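Local atomic coordinates of protein E (Haemophilus influenzae, PDB entry 3ZH5), a protein that acts as a multifunctional surface adhesin, binding host epithelial cells and the host proteins vitronectin, laminin and plasminogen. Residues G15-V20 with A120-A125; Q69-N74 with Y78-V83; N22-I27 with N49-L54. One frame throughout, in Å; residues are numbered along the deposited sequence.

Contact 1 of 3, residues G15-V20 with A120-A125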
ATOM      1  N   GLY A  15       8.766   4.264  10.063  1.00 49.34           N
ATOM      2  CA  GLY A  15       7.385   3.858  10.060  1.00 47.67           C
ATOM      3  C   GLY A  15       6.930   3.025   8.872  1.00 47.61           C
ATOM      4  O   GLY A  15       5.818   2.507   8.880  1.00 45.88           O
ATOM      5  N   TYR A  16       7.753   2.900   7.841  1.00 42.87           N
ATOM      6  CA  TYR A  16       7.365   2.095   6.676  1.00 37.82           C
ATOM      7  C   TYR A  16       7.902   0.692   6.886  1.00 36.07           C
ATOM      8  O   TYR A  16       9.030   0.508   7.302  1.00 41.86           O
ATOM      9  CB  TYR A  16       7.900   2.705   5.380  1.00 38.83           C
ATOM     10  CG  TYR A  16       7.140   3.949   5.005  1.00 40.58           C
ATOM     11  CD1 TYR A  16       7.342   5.139   5.693  1.00 60.26           C
ATOM     12  CD2 TYR A  16       6.199   3.925   3.981  1.00 39.81           C
ATOM     13  CE1 TYR A  16       6.620   6.284   5.371  1.00 65.21           C
ATOM     14  CE2 TYR A  16       5.467   5.061   3.652  1.00 41.95           C
ATOM     15  CZ  TYR A  16       5.683   6.239   4.348  1.00 57.89           C
ATOM     16  OH  TYR A  16       4.970   7.375   4.028  1.00 54.69           O
ATOM     17  N   ILE A  17       7.063  -0.287   6.623  1.00 34.22           N
ATOM     18  CA  ILE A  17       7.363  -1.649   6.854  1.00 33.09           C
ATOM     19  C   ILE A  17       7.521  -2.294   5.469  1.00 32.09           C
ATOM     20  O   ILE A  17       6.581  -2.328   4.673  1.00 31.50           O
ATOM     21  CB  ILE A  17       6.271  -2.357   7.613  1.00 32.57           C
ATOM     22  CG1 ILE A  17       5.933  -1.640   8.945  1.00 44.24           C
ATOM     23  CG2 ILE A  17       6.683  -3.806   7.866  1.00 32.06           C
ATOM     24  CD1 ILE A  17       4.832  -2.345   9.703  1.00 39.01           C
ATOM     25  N   ARG A  18       8.699  -2.814   5.185  1.00 32.73           N
ATOM     26  CA  ARG A  18       8.957  -3.400   3.875  1.00 34.75           C
ATOM     27  C   ARG A  18       8.420  -4.821   3.832  1.00 35.49           C
ATOM     28  O   ARG A  18       8.514  -5.569   4.797  1.00 31.20           O
ATOM     29  CB  ARG A  18      10.462  -3.352   3.590  1.00 33.26           C
ATOM     30  CG  ARG A  18      10.934  -4.044   2.348  1.00 33.74           C
ATOM     31  CD  ARG A  18      12.461  -3.902   2.293  1.00 39.93           C
ATOM     32  NE  ARG A  18      12.850  -2.636   1.692  1.00 37.95           N
ATOM     33  CZ  ARG A  18      13.937  -1.946   2.005  1.00 41.59           C
ATOM     34  NH1 ARG A  18      14.771  -2.381   2.942  1.00 42.80           N
ATOM     35  NH2 ARG A  18      14.184  -0.800   1.383  1.00 44.73           N
ATOM     36  N   LEU A  19       7.800  -5.200   2.721  1.00 30.71           N
ATOM     37  CA  LEU A  19       7.211  -6.519   2.650  1.00 30.63           C
ATOM     38  C   LEU A  19       8.116  -7.492   1.955  1.00 35.80           C
ATOM     39  O   LEU A  19       8.983  -7.128   1.169  1.00 35.73           O
ATOM     40  CB  LEU A  19       5.874  -6.476   1.892  1.00 32.65           C
ATOM     41  CG  LEU A  19       4.928  -5.532   2.633  1.00 40.81           C
ATOM     42  CD1 LEU A  19       3.548  -5.497   2.043  1.00 45.67           C
ATOM     43  CD2 LEU A  19       4.873  -5.912   4.133  1.00 37.15           C
ATOM     44  N   VAL A  20       7.857  -8.758   2.219  1.00 35.38           N
ATOM     45  CA  VAL A  20       8.502  -9.848   1.510  1.00 38.78           C
ATOM     46  C   VAL A  20       8.068  -9.857   0.032  1.00 43.94           C
ATOM     47  O   VAL A  20       6.950  -9.474  -0.313  1.00 47.04           O
ATOM     48  CB  VAL A  20       8.150 -11.177   2.222  1.00 46.97           C
ATOM     49  CG1 VAL A  20       8.358 -12.364   1.336  1.00 62.52           C
ATOM     50  CG2 VAL A  20       8.954 -11.300   3.487  1.00 55.72           C
ATOM     51  N   ALA A 120      -0.629  -8.840   5.820  1.00 35.98           N
ATOM     52  CA  ALA A 120      -1.693  -9.209   6.739  1.00 28.94           C
ATOM     53  C   ALA A 120      -1.151  -9.961   7.975  1.00 34.41           C
ATOM     54  O   ALA A 120      -1.596  -9.716   9.103  1.00 32.06           O
ATOM     55  CB  ALA A 120      -2.746 -10.013   6.034  1.00 28.87           C
ATOM     56  N   GLN A 121      -0.173 -10.836   7.778  1.00 33.21           N
ATOM     57  CA  GLN A 121       0.450 -11.508   8.928  1.00 34.53           C
ATOM     58  C   GLN A 121       1.057 -10.495   9.863  1.00 38.50           C
ATOM     59  O   GLN A 121       0.945 -10.618  11.094  1.00 41.02           O
ATOM     60  CB  GLN A 121       1.558 -12.479   8.462  1.00 39.46           C
ATOM     61  CG  GLN A 121       1.027 -13.515   7.520  1.00 48.59           C
ATOM     62  CD  GLN A 121       0.918 -14.886   8.157  1.00 62.12           C
ATOM     63  OE1 GLN A 121       1.836 -15.717   8.037  1.00 49.09           O
ATOM     64  NE2 GLN A 121      -0.213 -15.143   8.825  1.00 64.22           N
ATOM     65  N   ILE A 122       1.722  -9.491   9.307  1.00 34.24           N
ATOM     66  CA  ILE A 122       2.375  -8.500  10.150  1.00 34.70           C
ATOM     67  C   ILE A 122       1.349  -7.616  10.825  1.00 35.05           C
ATOM     68  O   ILE A 122       1.435  -7.359  12.027  1.00 34.45           O
ATOM     69  CB  ILE A 122       3.280  -7.622   9.342  1.00 34.87           C
ATOM     70  CG1 ILE A 122       4.449  -8.497   8.804  1.00 41.16           C
ATOM     71  CG2 ILE A 122       3.874  -6.482  10.185  1.00 35.20           C
ATOM     72  CD1 ILE A 122       5.431  -7.795   7.871  1.00 38.54           C
ATOM     73  N   ILE A 123       0.377  -7.140  10.048  1.00 31.57           N
ATOM     74  CA  ILE A 123      -0.591  -6.211  10.628  1.00 30.54           C
ATOM     75  C   ILE A 123      -1.400  -6.906  11.703  1.00 32.91           C
ATOM     76  O   ILE A 123      -1.566  -6.375  12.819  1.00 36.95           O
ATOM     77  CB  ILE A 123      -1.516  -5.586   9.590  1.00 32.14           C
ATOM     78  CG1 ILE A 123      -0.785  -4.478   8.866  1.00 29.20           C
ATOM     79  CG2 ILE A 123      -2.767  -4.924  10.282  1.00 34.93           C
ATOM     80  CD1 ILE A 123      -1.439  -4.157   7.557  1.00 32.57           C
ATOM     81  N   CYS A 124      -1.874  -8.103  11.396  1.00 36.27           N
ATOM     82  CA  CYS A 124      -2.742  -8.803  12.323  1.00 36.85           C
ATOM     83  C   CYS A 124      -2.009  -9.200  13.590  1.00 38.41           C
ATOM     84  O   CYS A 124      -2.564  -9.096  14.671  1.00 36.58           O
ATOM     85  CB  CYS A 124      -3.393  -9.999  11.648  1.00 37.86           C
ATOM     86  SG  CYS A 124      -4.464  -9.427  10.263  1.00 39.14           S
ATOM     87  N   ALA A 125      -0.760  -9.648  13.450  1.00 35.97           N
ATOM     88  CA  ALA A 125       0.052  -9.954  14.615  1.00 40.89           C
ATOM     89  C   ALA A 125       0.229  -8.765  15.546  1.00 43.45           C
ATOM     90  O   ALA A 125       0.323  -8.958  16.763  1.00 49.27           O
ATOM     91  CB  ALA A 125       1.418 -10.460  14.188  1.00 38.69           C
TER
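Ile122 reaches from helix 115-128 to two residues of strand 16-19, and a single methyl makes both contacts. Its CD1 lies 4.2 Å from Ile17 CG2, and it is also 4.2 Å from Leu19 CD2. Ile17 and Leu19 stand two positions apart on the strand, and the isoleucine methyl meets one branch of each. The Ile17 and Ile122 side chains run past each other in opposite directions rather than meeting head on. With CG1 beside the backbone N and CD1 extended beyond it (chi2 176°), Ile122 has its longer arm stretched toward the strand. The backbones keep their distance, with Ile17 CA and Ile122 CA, the nearest pair, 9.1 Å apart, and the contact is purely apolar.

Further out, the strand is fixed by backbone hydrogen bonds from Ile17 to Ile27 and from Leu19 to Tyr25, while Val20 N is bonded to Asn118 OD1 of the same helix. Ile123, the next residue on the helix, packs on Ile27, Val42, Phe44 and Leu73, and a disulfide from Cys124 to Cys75 ties the helix to the turn after strand 64-74. Ile122, partly exposed, sits toward the margin of the helix-sheet interface, and the buried Ile123 lies deeper within it. This is the packing of a C-terminal helix across one face of an antiparallel sheet, carried here as far as the edge strand 16-19.

Contact 2 of 3, residues Q69-N74 with Y78-V83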
ATOM      1  N   GLN A  69      -1.966   3.290  -1.808  1.00 22.65           N
ATOM      2  CA  GLN A  69      -3.238   2.605  -1.966  1.00 28.08           C
ATOM      3  C   GLN A  69      -3.872   2.333  -0.632  1.00 26.10           C
ATOM      4  O   GLN A  69      -3.266   1.719   0.238  1.00 29.95           O
ATOM      5  CB  GLN A  69      -3.056   1.292  -2.682  1.00 31.77           C
ATOM      6  CG  GLN A  69      -2.683   1.500  -4.124  1.00 39.00           C
ATOM      7  CD  GLN A  69      -2.582   0.213  -4.880  1.00 38.30           C
ATOM      8  OE1 GLN A  69      -1.904  -0.726  -4.467  1.00 40.73           O
ATOM      9  NE2 GLN A  69      -3.248   0.168  -6.008  1.00 33.18           N
ATOM     10  N   TYR A  70      -5.105   2.786  -0.499  1.00 22.20           N
ATOM     11  CA  TYR A  70      -5.883   2.576   0.707  1.00 22.75           C
ATOM     12  C   TYR A  70      -6.437   1.180   0.738  1.00 21.86           C
ATOM     13  O   TYR A  70      -7.212   0.773  -0.166  1.00 18.69           O
ATOM     14  CB  TYR A  70      -7.029   3.558   0.694  1.00 23.08           C
ATOM     15  CG  TYR A  70      -7.780   3.723   2.013  1.00 24.79           C
ATOM     16  CD1 TYR A  70      -8.389   2.643   2.636  1.00 22.31           C
ATOM     17  CD2 TYR A  70      -7.872   4.958   2.614  1.00 33.84           C
ATOM     18  CE1 TYR A  70      -9.068   2.809   3.860  1.00 31.88           C
ATOM     19  CE2 TYR A  70      -8.533   5.131   3.820  1.00 30.51           C
ATOM     20  CZ  TYR A  70      -9.142   4.052   4.434  1.00 28.44           C
ATOM     21  OH  TYR A  70      -9.801   4.261   5.669  1.00 26.94           O
ATOM     22  N   LYS A  71      -6.061   0.436   1.761  1.00 19.60           N
ATOM     23  CA  LYS A  71      -6.539  -0.936   1.963  1.00 21.21           C
ATOM     24  C   LYS A  71      -7.386  -1.072   3.229  1.00 20.08           C
ATOM     25  O   LYS A  71      -7.146  -0.357   4.199  1.00 19.15           O
ATOM     26  CB  LYS A  71      -5.337  -1.883   2.117  1.00 20.69           C
ATOM     27  CG  LYS A  71      -4.349  -1.789   0.974  1.00 26.33           C
ATOM     28  CD  LYS A  71      -4.926  -2.344  -0.340  1.00 24.23           C
ATOM     29  CE  LYS A  71      -3.774  -2.627  -1.305  1.00 29.73           C
ATOM     30  NZ  LYS A  71      -4.221  -2.943  -2.664  1.00 26.02           N
ATOM     31  N   ILE A  72      -8.278  -2.070   3.240  1.00 19.90           N
ATOM     32  CA  ILE A  72      -8.966  -2.473   4.424  1.00 21.94           C
ATOM     33  C   ILE A  72      -8.806  -3.966   4.525  1.00 18.97           C
ATOM     34  O   ILE A  72      -9.156  -4.735   3.586  1.00 18.93           O
ATOM     35  CB  ILE A  72     -10.486  -2.129   4.390  1.00 21.23           C
ATOM     36  CG1 ILE A  72     -10.703  -0.618   4.262  1.00 24.18           C
ATOM     37  CG2 ILE A  72     -11.171  -2.722   5.609  1.00 20.96           C
ATOM     38  CD1 ILE A  72     -12.119  -0.190   3.958  1.00 21.15           C
ATOM     39  N   LEU A  73      -8.251  -4.367   5.668  1.00 20.72           N
ATOM     40  CA  LEU A  73      -8.030  -5.763   5.994  1.00 23.13           C
ATOM     41  C   LEU A  73      -8.946  -6.273   7.091  1.00 21.78           C
ATOM     42  O   LEU A  73      -9.033  -5.684   8.168  1.00 27.25           O
ATOM     43  CB  LEU A  73      -6.542  -5.974   6.381  1.00 20.69           C
ATOM     44  CG  LEU A  73      -6.157  -7.330   6.959  1.00 24.00           C
ATOM     45  CD1 LEU A  73      -6.193  -8.342   5.824  1.00 23.46           C
ATOM     46  CD2 LEU A  73      -4.738  -7.251   7.598  1.00 25.19           C
ATOM     47  N   ASN A  74      -9.576  -7.417   6.848  1.00 21.96           N
ATOM     48  CA  ASN A  74     -10.224  -8.174   7.897  1.00 22.43           C
ATOM     49  C   ASN A  74      -9.348  -9.350   8.394  1.00 30.89           C
ATOM     50  O   ASN A  74      -9.154 -10.327   7.681  1.00 29.73           O
ATOM     51  CB  ASN A  74     -11.569  -8.682   7.404  1.00 27.14           C
ATOM     52  CG  ASN A  74     -12.392  -9.290   8.508  1.00 36.95           C
ATOM     53  OD1 ASN A  74     -11.940  -9.394   9.652  1.00 39.77           O
ATOM     54  ND2 ASN A  74     -13.620  -9.647   8.195  1.00 37.89           N
ATOM     55  N   TYR A  78      -8.948 -12.782   6.463  1.00 32.33           N
ATOM     56  CA  TYR A  78      -7.950 -12.301   5.511  1.00 26.34           C
ATOM     57  C   TYR A  78      -8.573 -11.817   4.186  1.00 25.87           C
ATOM     58  O   TYR A  78      -7.993 -11.983   3.108  1.00 28.16           O
ATOM     59  CB  TYR A  78      -6.882 -13.385   5.266  1.00 32.79           C
ATOM     60  CG  TYR A  78      -5.717 -13.396   6.256  1.00 31.07           C
ATOM     61  CD1 TYR A  78      -5.915 -13.199   7.606  1.00 35.06           C
ATOM     62  CD2 TYR A  78      -4.407 -13.638   5.817  1.00 36.92           C
ATOM     63  CE1 TYR A  78      -4.852 -13.198   8.504  1.00 33.06           C
ATOM     64  CE2 TYR A  78      -3.341 -13.647   6.695  1.00 35.85           C
ATOM     65  CZ  TYR A  78      -3.574 -13.432   8.047  1.00 41.21           C
ATOM     66  OH  TYR A  78      -2.539 -13.428   8.941  1.00 42.81           O
ATOM     67  N   HIS A  79      -9.734 -11.158   4.275  1.00 24.95           N
ATOM     68  CA  HIS A  79     -10.220 -10.366   3.149  1.00 23.04           C
ATOM     69  C   HIS A  79      -9.529  -9.030   3.161  1.00 24.05           C
ATOM     70  O   HIS A  79      -9.404  -8.387   4.223  1.00 27.02           O
ATOM     71  CB  HIS A  79     -11.736 -10.123   3.240  1.00 20.75           C
ATOM     72  CG  HIS A  79     -12.566 -11.341   2.974  1.00 26.64           C
ATOM     73  ND1 HIS A  79     -13.955 -11.322   2.981  1.00 27.45           N
ATOM     74  CD2 HIS A  79     -12.209 -12.623   2.728  1.00 32.33           C
ATOM     75  CE1 HIS A  79     -14.406 -12.543   2.771  1.00 30.99           C
ATOM     76  NE2 HIS A  79     -13.364 -13.353   2.610  1.00 30.18           N
ATOM     77  N   LEU A  80      -9.119  -8.596   1.980  1.00 21.25           N
ATOM     78  CA  LEU A  80      -8.377  -7.360   1.788  1.00 18.72           C
ATOM     79  C   LEU A  80      -9.092  -6.603   0.697  1.00 18.10           C
ATOM     80  O   LEU A  80      -9.201  -7.102  -0.430  1.00 19.42           O
ATOM     81  CB  LEU A  80      -6.953  -7.627   1.278  1.00 18.54           C
ATOM     82  CG  LEU A  80      -6.079  -6.362   1.236  1.00 26.64           C
ATOM     83  CD1 LEU A  80      -5.792  -5.895   2.640  1.00 21.25           C
ATOM     84  CD2 LEU A  80      -4.758  -6.593   0.603  1.00 36.89           C
ATOM     85  N   THR A  81      -9.609  -5.423   1.028  1.00 22.55           N
ATOM     86  CA  THR A  81     -10.272  -4.558   0.047  1.00 20.67           C
ATOM     87  C   THR A  81      -9.356  -3.438  -0.414  1.00 17.89           C
ATOM     88  O   THR A  81      -8.702  -2.748   0.404  1.00 20.51           O
ATOM     89  CB  THR A  81     -11.529  -3.973   0.699  1.00 19.91           C
ATOM     90  OG1 THR A  81     -12.321  -5.056   1.220  1.00 22.69           O
ATOM     91  CG2 THR A  81     -12.308  -3.092  -0.257  1.00 20.68           C
ATOM     92  N   GLN A  82      -9.268  -3.279  -1.724  1.00 16.61           N
ATOM     93  CA  GLN A  82      -8.605  -2.139  -2.359  1.00 17.68           C
ATOM     94  C   GLN A  82      -9.651  -1.058  -2.497  1.00 20.46           C
ATOM     95  O   GLN A  82     -10.674  -1.269  -3.174  1.00 18.35           O
ATOM     96  CB  GLN A  82      -8.042  -2.524  -3.726  1.00 22.98           C
ATOM     97  CG  GLN A  82      -7.640  -1.374  -4.671  1.00 23.33           C
ATOM     98  CD  GLN A  82      -6.564  -0.438  -4.195  1.00 30.71           C
ATOM     99  OE1 GLN A  82      -5.685  -0.796  -3.400  1.00 26.33           O
ATOM    100  NE2 GLN A  82      -6.593   0.778  -4.727  1.00 29.79           N
ATOM    101  N   VAL A  83      -9.385   0.097  -1.885  1.00 19.08           N
ATOM    102  CA  VAL A  83     -10.371   1.190  -1.838  1.00 19.05           C
ATOM    103  C   VAL A  83     -10.042   2.315  -2.799  1.00 23.61           C
ATOM    104  O   VAL A  83     -10.932   2.863  -3.466  1.00 25.07           O
ATOM    105  CB  VAL A  83     -10.465   1.767  -0.404  1.00 20.34           C
ATOM    106  CG1 VAL A  83     -11.295   3.045  -0.366  1.00 22.77           C
ATOM    107  CG2 VAL A  83     -11.034   0.694   0.498  1.00 28.31           C
TER
HETATM  108  O   HOH W   1     -11.775  -6.198   3.681  1.00 34.90           O
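Ile72 and Thr81 form the hydrogen-bonded pair at the middle of this antiparallel ladder, exchanging Ile72 N to Thr81 O (2.9 Å) and Thr81 N to Ile72 O (2.7 Å), with strand axes at 160° and the non-hydrogen-bonded pairs Lys71-Gln82 and Leu73-Leu80 to either side. Water 1 also bridges the central pair, donating to Ile72 O and bonding to Thr81 OG1, which has a further partner in Thr107.

On the face of Lys71 and Leu73, the lysine chain bends at its second torsion (chi2 -69°) and swings NZ to within 2.7 Å of Gln82 OE1, approaching slightly tilted from the carbonyl plane. The same oxygen lies 3.4 Å from Gln69 CB. The Gln69 and Gln82 side chains cross at about a right angle with their amide planes well out of parallel, and Gln69 NE2 is bonded to Thr85. Next along this face, Leu80 CD1 rests 3.8 Å from Leu73 CB.

Val83 packs on two side chains: its CG2 is 3.7 Å from Ile72 CD1, and its CB is 3.8 Å from Tyr70 CD1. The tyrosine and valine lie side by side, pointing the same way, while Tyr70 OH is bonded to His43.

The two segments belong to the hairpin of strands 64-74 and 79-88. Strand 41-50 continues the sheet beyond 64-74, and strand 106-109 continues it beyond 79-88. Helix 115-128 covers Leu73 with Ala120 and Cys124, and Leu80 with Leu116.

Contact 3 of 3, residues N22-I27 with N49-L54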
ATOM      1  N   ASN A  22       8.680  -7.943  -2.398  1.00 41.26           N
ATOM      2  CA  ASN A  22       8.898  -6.729  -3.137  1.00 36.35           C
ATOM      3  C   ASN A  22       9.547  -5.682  -2.230  1.00 38.54           C
ATOM      4  O   ASN A  22       8.866  -5.063  -1.407  1.00 35.30           O
ATOM      5  CB  ASN A  22       7.551  -6.229  -3.703  1.00 33.11           C
ATOM      6  CG  ASN A  22       7.715  -5.009  -4.589  1.00 39.25           C
ATOM      7  OD1 ASN A  22       8.788  -4.404  -4.634  1.00 49.21           O
ATOM      8  ND2 ASN A  22       6.644  -4.633  -5.296  1.00 52.46           N
ATOM      9  N   VAL A  23      10.857  -5.474  -2.393  1.00 36.57           N
ATOM     10  CA  VAL A  23      11.586  -4.558  -1.507  1.00 37.49           C
ATOM     11  C   VAL A  23      11.102  -3.103  -1.674  1.00 39.82           C
ATOM     12  O   VAL A  23      11.479  -2.220  -0.901  1.00 37.23           O
ATOM     13  CB  VAL A  23      13.112  -4.643  -1.681  1.00 40.32           C
ATOM     14  CG1 VAL A  23      13.601  -6.073  -1.373  1.00 48.66           C
ATOM     15  CG2 VAL A  23      13.536  -4.215  -3.079  1.00 41.96           C
ATOM     16  N   ASN A  24      10.252  -2.852  -2.659  1.00 36.88           N
ATOM     17  CA  ASN A  24       9.681  -1.506  -2.842  1.00 33.42           C
ATOM     18  C   ASN A  24       8.226  -1.382  -2.462  1.00 29.28           C
ATOM     19  O   ASN A  24       7.611  -0.386  -2.792  1.00 28.12           O
ATOM     20  CB  ASN A  24       9.869  -1.057  -4.287  1.00 36.39           C
ATOM     21  CG  ASN A  24      11.337  -0.942  -4.627  1.00 37.48           C
ATOM     22  OD1 ASN A  24      12.074  -0.314  -3.864  1.00 42.40           O
ATOM     23  ND2 ASN A  24      11.791  -1.603  -5.709  1.00 38.20           N
ATOM     24  N   TYR A  25       7.683  -2.402  -1.821  1.00 27.63           N
ATOM     25  CA  TYR A  25       6.281  -2.360  -1.406  1.00 26.74           C
ATOM     26  C   TYR A  25       6.295  -2.249   0.109  1.00 27.80           C
ATOM     27  O   TYR A  25       6.988  -3.032   0.768  1.00 25.90           O
ATOM     28  CB  TYR A  25       5.577  -3.653  -1.834  1.00 27.59           C
ATOM     29  CG  TYR A  25       4.065  -3.580  -1.817  1.00 36.12           C
ATOM     30  CD1 TYR A  25       3.391  -3.488  -0.629  1.00 30.71           C
ATOM     31  CD2 TYR A  25       3.320  -3.634  -2.996  1.00 42.92           C
ATOM     32  CE1 TYR A  25       1.997  -3.413  -0.591  1.00 34.15           C
ATOM     33  CE2 TYR A  25       1.938  -3.576  -2.980  1.00 43.95           C
ATOM     34  CZ  TYR A  25       1.277  -3.468  -1.773  1.00 39.66           C
ATOM     35  OH  TYR A  25      -0.101  -3.393  -1.728  1.00 43.98           O
ATOM     36  N   TYR A  26       5.568  -1.284   0.657  1.00 25.32           N
ATOM     37  CA  TYR A  26       5.600  -1.020   2.101  1.00 27.27           C
ATOM     38  C   TYR A  26       4.200  -0.820   2.705  1.00 30.85           C
ATOM     39  O   TYR A  26       3.242  -0.473   2.011  1.00 27.18           O
ATOM     40  CB  TYR A  26       6.359   0.284   2.390  1.00 31.21           C
ATOM     41  CG  TYR A  26       7.761   0.358   1.866  1.00 30.03           C
ATOM     42  CD1 TYR A  26       8.018   0.713   0.540  1.00 31.33           C
ATOM     43  CD2 TYR A  26       8.846   0.084   2.698  1.00 28.53           C
ATOM     44  CE1 TYR A  26       9.348   0.778   0.042  1.00 30.16           C
ATOM     45  CE2 TYR A  26      10.160   0.153   2.208  1.00 33.82           C
ATOM     46  CZ  TYR A  26      10.394   0.523   0.898  1.00 32.50           C
ATOM     47  OH  TYR A  26      11.717   0.571   0.425  1.00 38.69           O
ATOM     48  N   ILE A  27       4.091  -1.046   4.002  1.00 22.95           N
ATOM     49  CA  ILE A  27       2.921  -0.584   4.778  1.00 26.54           C
ATOM     50  C   ILE A  27       3.315   0.731   5.418  1.00 28.92           C
ATOM     51  O   ILE A  27       4.404   0.839   5.961  1.00 27.72           O
ATOM     52  CB  ILE A  27       2.604  -1.533   5.929  1.00 29.98           C
ATOM     53  CG1 ILE A  27       2.150  -2.882   5.387  1.00 30.22           C
ATOM     54  CG2 ILE A  27       1.563  -0.915   6.906  1.00 28.33           C
ATOM     55  CD1 ILE A  27       2.258  -3.949   6.397  1.00 33.09           C
ATOM     56  N   ASN A  49       7.120   2.285  -4.071  1.00 35.17           N
ATOM     57  CA  ASN A  49       8.048   3.114  -4.817  1.00 39.31           C
ATOM     58  C   ASN A  49       8.304   2.449  -6.170  1.00 45.87           C
ATOM     59  O   ASN A  49       8.665   1.270  -6.235  1.00 42.10           O
ATOM     60  CB  ASN A  49       9.339   3.323  -4.029  1.00 36.84           C
ATOM     61  CG  ASN A  49       9.136   4.170  -2.819  1.00 43.87           C
ATOM     62  OD1 ASN A  49       8.194   4.960  -2.759  1.00 43.12           O
ATOM     63  ND2 ASN A  49      10.025   4.040  -1.838  1.00 39.59           N
ATOM     64  N   LEU A  50       8.092   3.205  -7.246  1.00 57.96           N
ATOM     65  CA  LEU A  50       8.080   2.661  -8.605  1.00 54.61           C
ATOM     66  C   LEU A  50       9.457   2.531  -9.231  1.00 56.77           C
ATOM     67  O   LEU A  50      10.374   3.278  -8.898  1.00 55.75           O
ATOM     68  CB  LEU A  50       7.229   3.541  -9.525  1.00 48.73           C
ATOM     69  CG  LEU A  50       5.749   3.651  -9.181  1.00 47.78           C
ATOM     70  CD1 LEU A  50       5.118   4.697 -10.074  1.00 49.91           C
ATOM     71  CD2 LEU A  50       5.066   2.314  -9.328  1.00 50.83           C
ATOM     72  N   ASP A  51       9.557   1.587 -10.168  1.00 52.22           N
ATOM     73  CA  ASP A  51      10.785   1.300 -10.938  1.00 63.00           C
ATOM     74  C   ASP A  51      10.821   2.075 -12.240  1.00 67.85           C
ATOM     75  O   ASP A  51      11.848   2.174 -12.902  1.00 71.99           O
ATOM     76  CB  ASP A  51      10.825  -0.181 -11.291  1.00 63.88           C
ATOM     77  CG  ASP A  51      11.644  -0.981 -10.316  1.00 78.62           C
ATOM     78  OD1 ASP A  51      12.745  -0.504  -9.975  1.00 88.73           O
ATOM     79  OD2 ASP A  51      11.188  -2.070  -9.884  1.00 77.62           O
ATOM     80  N   LYS A  52       9.669   2.623 -12.598  1.00 53.41           N
ATOM     81  CA  LYS A  52       9.456   3.191 -13.905  1.00 64.00           C
ATOM     82  C   LYS A  52       8.395   4.255 -13.684  1.00 65.35           C
ATOM     83  O   LYS A  52       7.425   4.008 -12.968  1.00 64.06           O
ATOM     84  CB  LYS A  52       8.947   2.095 -14.842  1.00 70.60           C
ATOM     85  CG  LYS A  52       8.881   2.472 -16.310  1.00 79.77           C
ATOM     86  CD  LYS A  52       8.223   1.361 -17.133  1.00 79.73           C
ATOM     87  CE  LYS A  52       8.097   1.733 -18.610  1.00 79.83           C
ATOM     88  NZ  LYS A  52       7.175   2.894 -18.823  1.00 83.01           N
ATOM     89  N   GLY A  53       8.594   5.437 -14.252  1.00 58.46           N
ATOM     90  CA  GLY A  53       7.677   6.547 -14.039  1.00 58.94           C
ATOM     91  C   GLY A  53       6.353   6.339 -14.754  1.00 59.26           C
ATOM     92  O   GLY A  53       6.308   5.840 -15.877  1.00 67.88           O
ATOM     93  N   LEU A  54       5.258   6.728 -14.103  1.00 61.97           N
ATOM     94  CA  LEU A  54       3.950   6.671 -14.740  1.00 66.40           C
ATOM     95  C   LEU A  54       3.507   8.092 -15.047  1.00 63.35           C
ATOM     96  O   LEU A  54       3.507   8.947 -14.174  1.00 61.24           O
ATOM     97  CB  LEU A  54       2.927   5.979 -13.838  1.00 65.47           C
ATOM     98  CG  LEU A  54       3.212   4.514 -13.503  1.00 61.30           C
ATOM     99  CD1 LEU A  54       2.092   3.949 -12.629  1.00 60.32           C
ATOM    100  CD2 LEU A  54       3.397   3.674 -14.761  1.00 61.26           C
TER
HETATM  101  O   HOH W   2      11.837   1.590  -1.964  1.00 35.64           O
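Asn24 meets Asn49 through both backbone and side chain, and its backbone makes the one direct hydrogen bond between the two segments: Asn49 N donates to Asn24 O over 3.0 Å, in the carbonyl plane and moderately bent (149°). Along the Asn24 side chain, CB lies against the backbone of the other segment, 3.3 Å from Asn49 O. CG stands beside the residue's own backbone N (chi1 -63°) and still borders that oxygen, a little farther off. At the tip the two amide atoms meet different groups. OD1 is 2.7 Å from water 2 and probably accepts from it, though the water has more acceptors in reach than protons to give, while ND2 faces Asp51 OD2 at 4.2 Å, too long for more than a loose polar approach.

Water 2 also meets the other two side chains. It accepts from Asn49 ND2 at 3.0 Å and pairs with Tyr26 OH at 2.6 Å, lying in the plane of the tyrosine ring at its edge. Tyr26 and Asn49 also touch directly, CE1 to ND2 at 3.8 Å, their side chains crossing at about a right angle with ring and amide planes 53° apart. Both have outside partners: Arg18 NH2 bonds to Tyr26 OH, and Trp92 N to Asn49 OD1.

Asn24 is held by the corner that precedes strand 25-34. A type I turn runs from Asn22 to Tyr25, and Asn22 OD1 accepts from Asn24 N at 2.9 Å in an Asx turn.

At this end of the hairpin of strands 25-34 and 41-50, one backbone bond is thus supplemented by a water within bonding range of three side chains. Such chemistry implies a polar join with an ordered water, which probably helps to orient the Asn24 amide, while the Asn49 amide is also fixed by Trp92 N.

Contacts 1 and 2 meet the same helix, 115-128: its Gln121 bonds to Tyr78, while the helix also reaches strand 16-19. Contacts 2 and 3 lie on opposite sides of the chain's centre, about 18 Å between their centres, though Tyr25 OH touches Lys71. Contact 3 joins contact 1 through strands 16-19 and 25-34, which are neighbours in the sheet, and through Arg18 to Val23. All three are partly buried, yet they differ in kind. Contact 1 is small and wholly apolar, contact 2 is an extensive strand ladder with leucines on its helix-covered face, and contact 3, which includes exposed Asp51, relies on amides and water.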